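Local coordinates for uncharacterized ATP-binding protein MJECL15 (Methanocaldococcus jannaschii, PDB 3H92) that is of unknown function but is predicted to bind ATP, the crystallised C-terminal domain belonging to the helix-turn-helix clan, at residues E18-L21 / E22-E26; D34-L37 / E38-L42; Y47-K51 / S52-R56; R56-R59 / I60-K64. All coordinates share one frame; numbering follows the deposited sequence.

Interaction 1 of 4, residues E18-L21 / E22-E26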
loop_
_atom_site.group_PDB
_atom_site.type_symbol
_atom_site.label_atom_id
_atom_site.label_comp_id
_atom_site.label_asym_id
_atom_site.label_seq_id
_atom_site.Cartn_x
_atom_site.Cartn_y
_atom_site.Cartn_z
ATOM N N GLU A 18 -6.034 -7.041 3.122
ATOM C CA GLU A 18 -6.750 -8.180 2.507
ATOM C C GLU A 18 -7.958 -7.785 1.642
ATOM O O GLU A 18 -8.086 -8.213 0.497
ATOM C CB GLU A 18 -7.262 -9.161 3.575
ATOM C CG GLU A 18 -6.179 -10.020 4.234
ATOM C CD GLU A 18 -6.710 -10.902 5.379
ATOM O OE1 GLU A 18 -6.069 -10.916 6.479
ATOM O OE2 GLU A 18 -7.768 -11.577 5.158
ATOM N N GLU A 19 -8.839 -6.971 2.200
ATOM C CA GLU A 19 -10.028 -6.574 1.479
ATOM C C GLU A 19 -9.689 -5.763 0.243
ATOM O O GLU A 19 -10.244 -5.995 -0.847
ATOM C CB GLU A 19 -11.024 -5.796 2.359
ATOM C CG GLU A 19 -12.411 -5.710 1.641
ATOM C CD GLU A 19 -13.557 -5.098 2.441
ATOM O OE1 GLU A 19 -14.661 -4.998 1.833
ATOM O OE2 GLU A 19 -13.369 -4.727 3.637
ATOM N N LEU A 20 -8.773 -4.818 0.411
ATOM C CA LEU A 20 -8.324 -3.959 -0.671
ATOM C C LEU A 20 -7.712 -4.827 -1.761
ATOM O O LEU A 20 -7.977 -4.637 -2.944
ATOM C CB LEU A 20 -7.243 -2.981 -0.173
ATOM C CG LEU A 20 -7.085 -1.605 -0.847
ATOM C CD1 LEU A 20 -5.631 -1.261 -1.051
ATOM C CD2 LEU A 20 -7.864 -1.524 -2.151
ATOM N N LEU A 21 -6.883 -5.773 -1.356
ATOM C CA LEU A 21 -6.250 -6.627 -2.344
ATOM C C LEU A 21 -7.272 -7.478 -3.151
ATOM O O LEU A 21 -7.094 -7.658 -4.391
ATOM C CB LEU A 21 -5.168 -7.500 -1.701
ATOM C CG LEU A 21 -3.820 -6.806 -1.399
ATOM C CD1 LEU A 21 -2.893 -7.751 -0.687
ATOM C CD2 LEU A 21 -3.180 -6.292 -2.659
ATOM N N GLU A 22 -8.338 -7.967 -2.477
ATOM C CA GLU A 22 -9.439 -8.700 -3.164
ATOM C C GLU A 22 -10.131 -7.783 -4.192
ATOM O O GLU A 22 -10.327 -8.164 -5.353
ATOM C CB GLU A 22 -10.489 -9.293 -2.197
ATOM C CG GLU A 22 -11.812 -9.681 -2.944
ATOM C CD GLU A 22 -13.080 -9.898 -2.060
ATOM O OE1 GLU A 22 -14.160 -9.302 -2.396
ATOM O OE2 GLU A 22 -12.995 -10.682 -1.076
ATOM N N LYS A 23 -10.454 -6.568 -3.752
ATOM C CA LYS A 23 -11.088 -5.594 -4.618
ATOM C C LYS A 23 -10.243 -5.362 -5.871
ATOM O O LYS A 23 -10.759 -5.301 -6.987
ATOM C CB LYS A 23 -11.330 -4.285 -3.826
ATOM C CG LYS A 23 -12.628 -4.264 -2.973
ATOM C CD LYS A 23 -13.887 -4.621 -3.860
ATOM C CE LYS A 23 -15.283 -4.094 -3.332
ATOM N NZ LYS A 23 -16.280 -3.755 -4.423
ATOM N N VAL A 24 -8.937 -5.268 -5.669
ATOM C CA VAL A 24 -8.031 -4.941 -6.749
ATOM C C VAL A 24 -7.903 -6.092 -7.744
ATOM O O VAL A 24 -7.822 -5.854 -8.975
ATOM C CB VAL A 24 -6.645 -4.502 -6.209
ATOM C CG1 VAL A 24 -5.649 -4.397 -7.326
ATOM C CG2 VAL A 24 -6.777 -3.167 -5.505
ATOM N N GLU A 25 -7.926 -7.329 -7.259
ATOM C CA GLU A 25 -7.785 -8.435 -8.183
ATOM C C GLU A 25 -9.067 -8.622 -9.003
ATOM O O GLU A 25 -9.046 -8.688 -10.227
ATOM C CB GLU A 25 -7.476 -9.734 -7.452
ATOM C CG GLU A 25 -7.477 -10.964 -8.398
ATOM C CD GLU A 25 -6.655 -12.149 -7.865
ATOM O OE1 GLU A 25 -6.263 -13.034 -8.696
ATOM O OE2 GLU A 25 -6.404 -12.163 -6.625
ATOM N N GLU A 26 -10.173 -8.702 -8.290
ATOM C CA GLU A 26 -11.459 -9.039 -8.873
ATOM C C GLU A 26 -12.062 -7.875 -9.622
ATOM O O GLU A 26 -12.489 -7.980 -10.787
ATOM C CB GLU A 26 -12.445 -9.440 -7.753
ATOM C CG GLU A 26 -12.015 -10.643 -6.955
ATOM C CD GLU A 26 -11.712 -11.820 -7.865
ATOM O OE1 GLU A 26 -12.464 -11.999 -8.865
ATOM O OE2 GLU A 26 -10.701 -12.535 -7.593
#

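Interaction 2 of 4, residues D34-L37 / E38-L42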
loop_
_atom_site.group_PDB
_atom_site.type_symbol
_atom_site.label_atom_id
_atom_site.label_comp_id
_atom_site.label_asym_id
_atom_site.label_seq_id
_atom_site.Cartn_x
_atom_site.Cartn_y
_atom_site.Cartn_z
ATOM N N ASP A 34 -1.077 -7.363 -9.723
ATOM C CA ASP A 34 0.313 -7.788 -9.639
ATOM C C ASP A 34 1.298 -6.580 -9.493
ATOM O O ASP A 34 2.356 -6.721 -8.877
ATOM C CB ASP A 34 0.645 -8.748 -10.833
ATOM C CG ASP A 34 0.487 -10.280 -10.465
ATOM O OD1 ASP A 34 0.349 -10.603 -9.236
ATOM O OD2 ASP A 34 0.570 -11.141 -11.413
ATOM N N GLU A 35 0.900 -5.420 -10.025
ATOM C CA GLU A 35 1.619 -4.139 -9.912
ATOM C C GLU A 35 1.387 -3.483 -8.573
ATOM O O GLU A 35 2.271 -2.807 -8.065
ATOM C CB GLU A 35 1.087 -3.127 -10.910
ATOM C CG GLU A 35 1.517 -3.265 -12.338
ATOM C CD GLU A 35 0.872 -2.148 -13.201
ATOM O OE1 GLU A 35 -0.393 -2.180 -13.406
ATOM O OE2 GLU A 35 1.628 -1.238 -13.668
ATOM N N VAL A 36 0.169 -3.621 -8.049
ATOM C CA VAL A 36 -0.089 -3.267 -6.664
ATOM C C VAL A 36 0.788 -4.092 -5.740
ATOM O O VAL A 36 1.429 -3.493 -4.888
ATOM C CB VAL A 36 -1.594 -3.352 -6.292
ATOM C CG1 VAL A 36 -1.805 -3.208 -4.784
ATOM C CG2 VAL A 36 -2.356 -2.280 -7.050
ATOM N N LEU A 37 0.890 -5.418 -5.935
ATOM C CA LEU A 37 1.773 -6.248 -5.061
ATOM C C LEU A 37 3.173 -5.756 -5.134
ATOM O O LEU A 37 3.840 -5.640 -4.104
ATOM C CB LEU A 37 1.847 -7.745 -5.389
ATOM C CG LEU A 37 0.827 -8.779 -4.914
ATOM C CD1 LEU A 37 1.318 -10.221 -5.293
ATOM C CD2 LEU A 37 0.455 -8.650 -3.415
ATOM N N GLU A 38 3.650 -5.531 -6.354
ATOM C CA GLU A 38 5.057 -5.176 -6.539
ATOM C C GLU A 38 5.336 -3.822 -5.897
ATOM O O GLU A 38 6.318 -3.689 -5.160
ATOM C CB GLU A 38 5.513 -5.249 -7.999
ATOM C CG GLU A 38 5.862 -6.699 -8.467
ATOM C CD GLU A 38 6.630 -7.553 -7.381
ATOM O OE1 GLU A 38 7.752 -7.141 -6.980
ATOM O OE2 GLU A 38 6.087 -8.609 -6.900
ATOM N N ALA A 39 4.415 -2.875 -6.071
ATOM C CA ALA A 39 4.466 -1.609 -5.333
ATOM C C ALA A 39 4.626 -1.833 -3.832
ATOM O O ALA A 39 5.588 -1.405 -3.261
ATOM C CB ALA A 39 3.251 -0.773 -5.617
ATOM N N LEU A 40 3.687 -2.514 -3.201
ATOM C CA LEU A 40 3.674 -2.610 -1.746
ATOM C C LEU A 40 4.872 -3.348 -1.210
ATOM O O LEU A 40 5.348 -3.089 -0.096
ATOM C CB LEU A 40 2.375 -3.297 -1.276
ATOM C CG LEU A 40 1.120 -2.404 -1.466
ATOM C CD1 LEU A 40 -0.149 -3.097 -1.066
ATOM C CD2 LEU A 40 1.246 -1.158 -0.654
ATOM N N LYS A 41 5.389 -4.253 -2.001
ATOM C CA LYS A 41 6.519 -5.043 -1.551
ATOM C C LYS A 41 7.748 -4.193 -1.351
ATOM O O LYS A 41 8.638 -4.529 -0.535
ATOM C CB LYS A 41 6.859 -6.146 -2.563
ATOM C CG LYS A 41 5.939 -7.328 -2.479
ATOM C CD LYS A 41 6.172 -8.279 -3.637
ATOM C CE LYS A 41 7.458 -9.068 -3.486
ATOM N NZ LYS A 41 7.608 -9.969 -4.695
ATOM N N LEU A 42 7.814 -3.104 -2.109
ATOM C CA LEU A 42 8.960 -2.186 -1.958
ATOM C C LEU A 42 9.138 -1.736 -0.516
ATOM O O LEU A 42 10.224 -1.346 -0.088
ATOM C CB LEU A 42 8.776 -0.943 -2.818
ATOM C CG LEU A 42 8.852 -1.162 -4.312
ATOM C CD1 LEU A 42 8.753 0.208 -5.020
ATOM C CD2 LEU A 42 10.150 -1.953 -4.716
#

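Interaction 3 of 4, residues Y47-K51 / S52-R56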
loop_
_atom_site.group_PDB
_atom_site.type_symbol
_atom_site.label_atom_id
_atom_site.label_comp_id
_atom_site.label_asym_id
_atom_site.label_seq_id
_atom_site.Cartn_x
_atom_site.Cartn_y
_atom_site.Cartn_z
ATOM N N TYR A 47 10.951 1.592 4.498
ATOM C CA TYR A 47 9.735 2.201 5.069
ATOM C C TYR A 47 9.240 3.426 4.365
ATOM O O TYR A 47 8.054 3.640 4.259
ATOM C CB TYR A 47 10.040 2.582 6.496
ATOM C CG TYR A 47 8.948 3.298 7.223
ATOM C CD1 TYR A 47 7.837 2.639 7.634
ATOM C CD2 TYR A 47 9.074 4.624 7.552
ATOM C CE1 TYR A 47 6.863 3.258 8.378
ATOM C CE2 TYR A 47 8.073 5.279 8.281
ATOM C CZ TYR A 47 6.978 4.564 8.680
ATOM O OH TYR A 47 6.005 5.173 9.382
ATOM N N GLU A 48 10.159 4.287 3.954
ATOM C CA GLU A 48 9.810 5.515 3.246
ATOM C C GLU A 48 10.604 5.562 1.975
ATOM O O GLU A 48 11.774 5.186 1.957
ATOM C CB GLU A 48 10.204 6.728 4.083
ATOM C CG GLU A 48 9.742 8.068 3.512
ATOM C CD GLU A 48 10.088 9.263 4.427
ATOM O OE1 GLU A 48 10.479 9.028 5.623
ATOM O OE2 GLU A 48 9.966 10.425 3.938
ATOM N N LEU A 49 9.986 6.041 0.905
ATOM C CA LEU A 49 10.696 6.031 -0.340
ATOM C C LEU A 49 10.262 7.111 -1.282
ATOM O O LEU A 49 9.225 7.711 -1.095
ATOM C CB LEU A 49 10.641 4.626 -0.980
ATOM C CG LEU A 49 9.389 3.812 -1.043
ATOM C CD1 LEU A 49 8.541 4.426 -2.147
ATOM C CD2 LEU A 49 9.723 2.311 -1.294
ATOM N N PRO A 50 11.113 7.416 -2.279
ATOM C CA PRO A 50 10.711 8.444 -3.227
ATOM C C PRO A 50 9.390 8.084 -3.875
ATOM O O PRO A 50 9.147 6.909 -4.154
ATOM C CB PRO A 50 11.856 8.469 -4.231
ATOM C CG PRO A 50 13.069 7.946 -3.440
ATOM C CD PRO A 50 12.474 6.900 -2.531
ATOM N N LYS A 51 8.541 9.056 -4.162
ATOM C CA LYS A 51 7.255 8.697 -4.802
ATOM C C LYS A 51 7.338 8.224 -6.253
ATOM O O LYS A 51 6.430 7.531 -6.747
ATOM C CB LYS A 51 6.271 9.857 -4.680
ATOM C CG LYS A 51 6.655 11.168 -5.332
ATOM C CD LYS A 51 5.405 12.089 -5.383
ATOM C CE LYS A 51 5.516 13.208 -6.420
ATOM N NZ LYS A 51 4.171 13.927 -6.602
ATOM N N SER A 52 8.440 8.569 -6.942
ATOM C CA SER A 52 8.688 8.093 -8.296
ATOM C C SER A 52 9.091 6.619 -8.312
ATOM O O SER A 52 9.257 6.041 -9.354
ATOM C CB SER A 52 9.767 8.956 -8.954
ATOM O OG SER A 52 10.922 9.016 -8.131
ATOM N N LYS A 53 9.241 5.992 -7.157
ATOM C CA LYS A 53 9.467 4.561 -7.144
ATOM C C LYS A 53 8.243 3.776 -7.573
ATOM O O LYS A 53 8.368 2.596 -7.899
ATOM C CB LYS A 53 9.926 4.052 -5.772
ATOM C CG LYS A 53 11.396 4.389 -5.390
ATOM C CD LYS A 53 12.417 3.522 -6.081
ATOM C CE LYS A 53 13.839 3.913 -5.693
ATOM N NZ LYS A 53 14.768 3.309 -6.625
ATOM N N ILE A 54 7.064 4.414 -7.599
ATOM C CA ILE A 54 5.807 3.736 -7.887
ATOM C C ILE A 54 5.022 4.479 -8.933
ATOM O O ILE A 54 4.978 5.717 -8.937
ATOM C CB ILE A 54 4.956 3.595 -6.588
ATOM C CG1 ILE A 54 5.556 2.495 -5.703
ATOM C CG2 ILE A 54 3.492 3.271 -6.880
ATOM C CD1 ILE A 54 5.376 2.770 -4.222
ATOM N N LYS A 55 4.378 3.716 -9.805
ATOM C CA LYS A 55 3.537 4.287 -10.810
ATOM C C LYS A 55 2.434 5.168 -10.215
ATOM O O LYS A 55 1.840 4.877 -9.149
ATOM C CB LYS A 55 2.973 3.187 -11.711
ATOM C CG LYS A 55 3.975 2.693 -12.812
ATOM C CD LYS A 55 3.296 2.355 -14.195
ATOM C CE LYS A 55 4.112 2.933 -15.458
ATOM N NZ LYS A 55 3.431 2.791 -16.830
ATOM N N ARG A 56 2.215 6.292 -10.881
ATOM C CA ARG A 56 1.277 7.308 -10.419
ATOM C C ARG A 56 -0.098 6.736 -10.146
ATOM O O ARG A 56 -0.651 6.923 -9.075
ATOM C CB ARG A 56 1.186 8.408 -11.476
ATOM C CG ARG A 56 0.061 9.405 -11.323
ATOM C CD ARG A 56 -0.479 9.864 -12.740
ATOM N NE ARG A 56 -0.737 8.735 -13.659
ATOM C CZ ARG A 56 -1.211 8.839 -14.905
ATOM N NH1 ARG A 56 -1.510 10.026 -15.431
ATOM N NH2 ARG A 56 -1.388 7.737 -15.645
#

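Interaction 4 of 4, residues R56-R59 / I60-K64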
loop_
_atom_site.group_PDB
_atom_site.type_symbol
_atom_site.label_atom_id
_atom_site.label_comp_id
_atom_site.label_asym_id
_atom_site.label_seq_id
_atom_site.Cartn_x
_atom_site.Cartn_y
_atom_site.Cartn_z
ATOM N N ARG A 56 2.215 6.292 -10.881
ATOM C CA ARG A 56 1.277 7.308 -10.419
ATOM C C ARG A 56 -0.098 6.736 -10.146
ATOM O O ARG A 56 -0.651 6.923 -9.075
ATOM C CB ARG A 56 1.186 8.408 -11.476
ATOM C CG ARG A 56 0.061 9.405 -11.323
ATOM C CD ARG A 56 -0.479 9.864 -12.740
ATOM N NE ARG A 56 -0.737 8.735 -13.659
ATOM C CZ ARG A 56 -1.211 8.839 -14.905
ATOM N NH1 ARG A 56 -1.510 10.026 -15.431
ATOM N NH2 ARG A 56 -1.388 7.737 -15.645
ATOM N N LYS A 57 -0.662 6.033 -11.115
ATOM C CA LYS A 57 -1.999 5.537 -10.956
ATOM C C LYS A 57 -2.068 4.735 -9.651
ATOM O O LYS A 57 -3.043 4.812 -8.906
ATOM C CB LYS A 57 -2.369 4.647 -12.136
ATOM C CG LYS A 57 -3.152 5.309 -13.271
ATOM C CD LYS A 57 -3.774 4.233 -14.281
ATOM C CE LYS A 57 -3.850 4.776 -15.775
ATOM N NZ LYS A 57 -4.208 3.763 -16.853
ATOM N N ILE A 58 -1.020 3.969 -9.371
ATOM C CA ILE A 58 -1.016 3.057 -8.244
ATOM C C ILE A 58 -0.853 3.852 -6.992
ATOM O O ILE A 58 -1.586 3.621 -6.034
ATOM C CB ILE A 58 0.068 1.996 -8.387
ATOM C CG1 ILE A 58 -0.265 1.137 -9.605
ATOM C CG2 ILE A 58 0.144 1.097 -7.199
ATOM C CD1 ILE A 58 0.418 -0.211 -9.561
ATOM N N ARG A 59 0.068 4.805 -6.984
ATOM C CA ARG A 59 0.225 5.632 -5.787
ATOM C C ARG A 59 -1.052 6.356 -5.454
ATOM O O ARG A 59 -1.451 6.400 -4.312
ATOM C CB ARG A 59 1.393 6.647 -5.865
ATOM C CG ARG A 59 1.025 7.997 -6.449
ATOM C CD ARG A 59 2.014 9.042 -6.155
ATOM N NE ARG A 59 2.370 9.796 -7.350
ATOM C CZ ARG A 59 3.428 9.543 -8.143
ATOM N NH1 ARG A 59 3.641 10.356 -9.165
ATOM N NH2 ARG A 59 4.281 8.499 -7.960
ATOM N N ILE A 60 -1.674 6.936 -6.458
ATOM C CA ILE A 60 -2.876 7.659 -6.250
ATOM C C ILE A 60 -3.923 6.779 -5.575
ATOM O O ILE A 60 -4.577 7.172 -4.616
ATOM C CB ILE A 60 -3.390 8.150 -7.591
ATOM C CG1 ILE A 60 -2.618 9.377 -8.024
ATOM C CG2 ILE A 60 -4.837 8.539 -7.503
ATOM C CD1 ILE A 60 -3.149 9.967 -9.326
ATOM N N PHE A 61 -4.039 5.554 -6.058
ATOM C CA PHE A 61 -4.993 4.596 -5.534
ATOM C C PHE A 61 -4.725 4.192 -4.093
ATOM O O PHE A 61 -5.592 4.174 -3.231
ATOM C CB PHE A 61 -4.969 3.366 -6.451
ATOM C CG PHE A 61 -5.820 2.248 -5.970
ATOM C CD1 PHE A 61 -7.190 2.296 -6.139
ATOM C CD2 PHE A 61 -5.254 1.167 -5.282
ATOM C CE1 PHE A 61 -8.010 1.267 -5.662
ATOM C CE2 PHE A 61 -6.051 0.162 -4.784
ATOM C CZ PHE A 61 -7.430 0.208 -4.972
ATOM N N LEU A 62 -3.484 3.851 -3.826
ATOM C CA LEU A 62 -3.072 3.441 -2.492
ATOM C C LEU A 62 -3.135 4.529 -1.468
ATOM O O LEU A 62 -3.275 4.267 -0.298
ATOM C CB LEU A 62 -1.649 2.903 -2.577
ATOM C CG LEU A 62 -1.528 1.608 -3.378
ATOM C CD1 LEU A 62 -0.058 1.179 -3.390
ATOM C CD2 LEU A 62 -2.425 0.518 -2.763
ATOM N N ILE A 63 -2.995 5.762 -1.916
ATOM C CA ILE A 63 -3.171 6.917 -1.052
ATOM C C ILE A 63 -4.660 7.066 -0.763
ATOM O O ILE A 63 -5.068 7.201 0.401
ATOM C CB ILE A 63 -2.629 8.225 -1.757
ATOM C CG1 ILE A 63 -1.104 8.303 -1.697
ATOM C CG2 ILE A 63 -3.249 9.537 -1.166
ATOM C CD1 ILE A 63 -0.510 9.313 -2.600
ATOM N N LYS A 64 -5.465 7.102 -1.834
ATOM C CA LYS A 64 -6.919 7.186 -1.725
ATOM C C LYS A 64 -7.463 6.109 -0.769
ATOM O O LYS A 64 -8.364 6.354 0.003
ATOM C CB LYS A 64 -7.560 7.096 -3.124
ATOM C CG LYS A 64 -9.035 6.601 -3.206
ATOM C CD LYS A 64 -9.525 6.164 -4.700
ATOM C CE LYS A 64 -10.132 4.685 -4.824
ATOM N NZ LYS A 64 -10.990 4.345 -6.039
#

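Interaction 1 of 4, residues E18-L21 / E22-E26
Leu-20 and Val-24 meet one helical turn apart, their side chains slanting across each other. The touching atoms are Leu-20 CD2 and Val-24 CG2, 3.9 Å apart. Val-24 has its CG1 branch anti to the backbone N (chi1 170°). This turns Val-24 CG2 back along the helix, 3.2 Å from Leu-20 O. Leu-21 leans to a neighbouring side of the same helix, so the two leucines spread over one buried stripe. Leu-20 and Val-24 pack on Phe-61 of helix 56-64, while Leu-21 and Val-24 pack on Val-36 of helix 33-45.

The acidic and basic side chains line the outer side. Glu-19 and Lys-23 both stretch away from the buried stripe, but Glu-19 OE1 and Lys-23 NZ stay 6.6 Å apart, too far for a salt bridge. Lys-23 instead makes a long, weak ion pair with Asp-27. Four backbone bonds hold the turn, running from the N atoms of Glu-22 to Glu-25 to the O atoms of Glu-18 to Leu-21. The bond from Lys-23 N to Glu-19 O is the straightest, at 168°. One face is apolar and one is charged: this is an amphipathic alpha helix packed on the core of a small helix-turn-helix clan domain.

Interaction 2 of 4, residues D34-L37 / E38-L42
Val-36 holds CG1 anti to its own N (chi1 170°), and Leu-40 holds CG anti to its carbonyl carbon (chi1 -71°). These two settings send the side chains out of the helix in the same direction, one turn apart. They lie side by side, with Val-36 CG1 4.1 Å from Leu-40 CD1. Leu-40 CG also rests 3.6 Å from Val-36 O. Ala-39 has only its CB to offer, and this sits 3.3 Å from Glu-35 O.

Residues 34 to 42 belong to helix 33-45, an amphipathic helix that packs on helix 8-27 and on helix 56-64 in this helix-turn-helix clan domain. Ala-39 faces Ile-58 of helix 56-64, and Leu-40 reaches both Leu-17 of helix 8-27 and Leu-62 of helix 56-64.

The polar side is built differently. Glu-38 folds at chi2 and Lys-41 folds at chi3, which brings their ends together. Lys-41 NZ donates to Glu-38 OE2 at 3.0 Å in a salt bridge, on the syn lone pair of the carboxylate. On its way there the lysine chain runs past a backbone carbonyl: Lys-41 CG is 3.1 Å from Leu-37 O. That same oxygen accepts the backbone bond from Lys-41 N.

The regular bonds from residue i+4 to residue i differ in approach. Leu-40 N meets Val-36 O nearly head-on. Ala-39 N reaches Glu-35 O from above the carbonyl plane, 36° out of it.

Interaction 3 of 4, residues Y47-K51 / S52-R56
Leu-49 CD1 meets two residues of the turn that follows: Lys-53 CB at 3.9 Å and Ile-54 CD1 at 4.1 Å. The turn has 3-10 character. It carries the chain from strand 49-50, an edge strand of the antiparallel sheet, to helix 56-64, and Lys-55 takes the N-cap position of that helix.

The tight part is the apolar inner side. Leu-49 CG sits between the backbone N and the carbonyl carbon (chi1 44°), and CD1 reaches over the turn. Its side chain and that of Ile-54 cross at about a right angle, while Lys-53 passes it at a slant and touches with CB. Both apolar residues are buried: Leu-49 packs on Leu-42 and Phe-43 of helix 33-45, and Ile-54 packs on Ala-39 and Phe-43 of the same helix.

The outer side is looser and more exposed. Pro-50 and Lys-53 run side by side, with Pro-50 CD 4.0 Å from Lys-53 CG. The rest of the lysine chain leads away. Ser-52 OG only brushes Pro-50 CB, at 4.0 Å. The extended chain of Lys-51 leaves the turn and packs on Leu-77 and Arg-59; it lies about 6 Å from a bound PG6 molecule, probably from the crystallisation liquor.

Two backbone bonds of the i+3 to i kind close the turn. Lys-53 N donates to Pro-50 O at 3.1 Å, from well above the carbonyl plane. Ile-54 N donates to Lys-51 O at 3.3 Å, and the donor again stands above the plane, 53° out of it.

Interaction 4 of 4, residues R56-R59 / I60-K64
Apolar contacts join Ile-58 to Leu-62 and Arg-56 to Ile-60. In each pair the side chains lie side by side and point the same way. Ile-58 CG2 touches Leu-62 CD1 at 3.8 Å on the buried side. Arg-56 CG touches Ile-60 CD1 at 3.8 Å on the exposed side, so the arginine uses its aliphatic part here.

The Arg-59 guanidinium, a flat group, lies over the backbone of the previous turn, with Arg-56 CA 3.8 Å above its plane and over its centre. Arg-59 has CG between N and the carbonyl carbon (chi1 89°), and its bend at chi3 lets the group fold back.

Backbone hydrogen bonds run along the helix. Ile-60 N to Arg-56 O is short, 2.8 Å, and nearly straight at 174°. Leu-62 N to Ile-58 O is similar, at 2.9 Å. Phe-61 N to Lys-57 O is more bent, at 153°.

Outside this turn, Phe-61 packs on Ile-31, and Ile-63 on Leu-70 of strand 68-71. This is an amphipathic helix set against the other helices, consistent with the third helix of a winged helix-turn-helix domain.

From the N terminus the four contacts follow in series, and none nests in or crosses another. Each is local and closes only a turn. Interaction 1 lies on helix 8-27 and interaction 2 on helix 33-45, and the two helices touch. Interaction 3 leads from strand 49-50 to the next helix and shares Arg-56 with interaction 4. It leans on interaction 2 where Leu-42 CD1 meets Ile-54 CG1. Arg-59 of interaction 4 brings NH2 2.7 Å from Lys-51 O of interaction 3. Interaction 4 also touches interaction 1, and it meets interaction 2 where Ile-58 CD1 lies against Glu-35 CB. Interactions 1 and 3 do not touch. Together these packings join three helices and the edge strand.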